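PDB 6I31: evasin-3 from Rhipicephalus sanguineus, which acts in tick saliva to bind and neutralise host CXC chemokines, including CXCL8, whose homodimerisation and interaction with the receptor CXCR2 it blocks. Local coordinates for residues N25-G29 with Q30-P34. Residues are numbered along the deposited sequence; the frame is centred on the assembly and turned at random.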
# COMPACT_ATOMS: atom_id res chain seq x y z
N ASN A 25 -11.09 2.84 -2.46
CA ASN A 25 -11.36 2.52 -3.87
C ASN A 25 -10.82 3.69 -4.69
O ASN A 25 -10.76 4.82 -4.21
CB ASN A 25 -12.87 2.39 -4.17
CG ASN A 25 -13.64 1.40 -3.32
OD1 ASN A 25 -14.87 1.43 -3.26
ND2 ASN A 25 -12.94 0.53 -2.64
N CYS A 26 -10.44 3.42 -5.94
CA CYS A 26 -9.94 4.46 -6.81
C CYS A 26 -10.27 4.12 -8.25
O CYS A 26 -10.56 2.96 -8.59
CB CYS A 26 -8.43 4.58 -6.61
SG CYS A 26 -7.57 3.01 -6.84
N THR A 27 -10.26 5.14 -9.11
CA THR A 27 -10.47 4.95 -10.55
C THR A 27 -9.29 5.59 -11.22
O THR A 27 -8.81 6.62 -10.75
CB THR A 27 -11.78 5.59 -11.01
OG1 THR A 27 -11.67 7.00 -10.85
CG2 THR A 27 -12.99 5.08 -10.25
N SER A 28 -8.82 4.99 -12.32
CA SER A 28 -7.70 5.49 -13.11
C SER A 28 -8.02 6.88 -13.67
O SER A 28 -9.18 7.18 -14.00
CB SER A 28 -7.45 4.55 -14.29
OG SER A 28 -8.65 4.38 -15.03
N GLY A 29 -6.98 7.71 -13.78
CA GLY A 29 -7.10 9.05 -14.35
C GLY A 29 -7.40 10.13 -13.33
O GLY A 29 -6.95 11.26 -13.50
N GLN A 30 -8.16 9.78 -12.28
CA GLN A 30 -8.51 10.69 -11.19
C GLN A 30 -7.42 10.57 -10.12
O GLN A 30 -7.01 9.45 -9.82
CB GLN A 30 -9.89 10.33 -10.59
CG GLN A 30 -11.02 10.25 -11.62
CD GLN A 30 -12.39 10.47 -11.02
OE1 GLN A 30 -12.98 11.55 -11.14
NE2 GLN A 30 -12.94 9.45 -10.38
N ASN A 31 -6.92 11.69 -9.57
CA ASN A 31 -5.90 11.59 -8.52
C ASN A 31 -6.60 11.26 -7.19
O ASN A 31 -6.69 12.11 -6.31
CB ASN A 31 -5.02 12.85 -8.46
CG ASN A 31 -3.61 12.68 -8.99
OD1 ASN A 31 -3.29 11.73 -9.72
ND2 ASN A 31 -2.73 13.61 -8.65
N GLU A 32 -7.13 10.04 -7.09
CA GLU A 32 -7.92 9.60 -5.95
C GLU A 32 -7.16 8.94 -4.80
O GLU A 32 -7.71 8.85 -3.70
CB GLU A 32 -9.01 8.66 -6.42
CG GLU A 32 -10.41 9.22 -6.29
CD GLU A 32 -11.40 8.10 -6.44
OE1 GLU A 32 -11.60 7.63 -7.58
OE2 GLU A 32 -11.95 7.65 -5.40
N CYS A 33 -5.95 8.45 -5.01
CA CYS A 33 -5.26 7.79 -3.91
C CYS A 33 -4.54 8.75 -2.99
O CYS A 33 -4.01 9.75 -3.48
CB CYS A 33 -4.34 6.69 -4.41
SG CYS A 33 -5.22 5.25 -5.05
N PRO A 34 -4.46 8.45 -1.68
CA PRO A 34 -3.67 9.32 -0.78
C PRO A 34 -2.21 9.33 -1.22
O PRO A 34 -1.74 8.40 -1.86
CB PRO A 34 -3.81 8.65 0.59
CG PRO A 34 -5.04 7.80 0.48
CD PRO A 34 -5.01 7.30 -0.94
O HOH W 1 -7.30 7.15 -8.46
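Cys26 and Cys33 pack against each other where the chain leaves strand 24-27 of this knottin scaffold through a type II beta turn, Thr27 to Gln30, and doubles back as a loop. Cys26 CB lies 3.6 Å from Cys33 SG, yet the two sulfurs are not bonded to each other: Cys26 pairs with Cys39 and Cys33 with Cys50, so separate disulfides tie the two limbs of the bend to the rest of the knottin. Thr27 suits the strand end because its beta-branch carries a hydroxyl that can accept and donate at once. With chi1 at 65°, OG1 sits between the backbone N and the carbonyl carbon, where it accepts a bond from Gln30 NE2 (2.8 Å, 157°), lying close to the plane of that amide, and donates weakly to Glu32 OE1. That carboxylate oxygen also takes a weak, bent bond from Thr27 N. A valine here would probably leave the Gln30 amide without this acceptor and deprive Glu32 OE1 of the hydroxyl. Ser28 reaches back weakly to Lys46 O through its hydroxyl, while Gly29 adopts a positive phi (91°) at which a CB would run into Ser28 O, so the residue without one fits the turn. Inside the bend, one water donates to both Thr27 O, at 2.8 Å, and Gln30 O, at 2.7 Å.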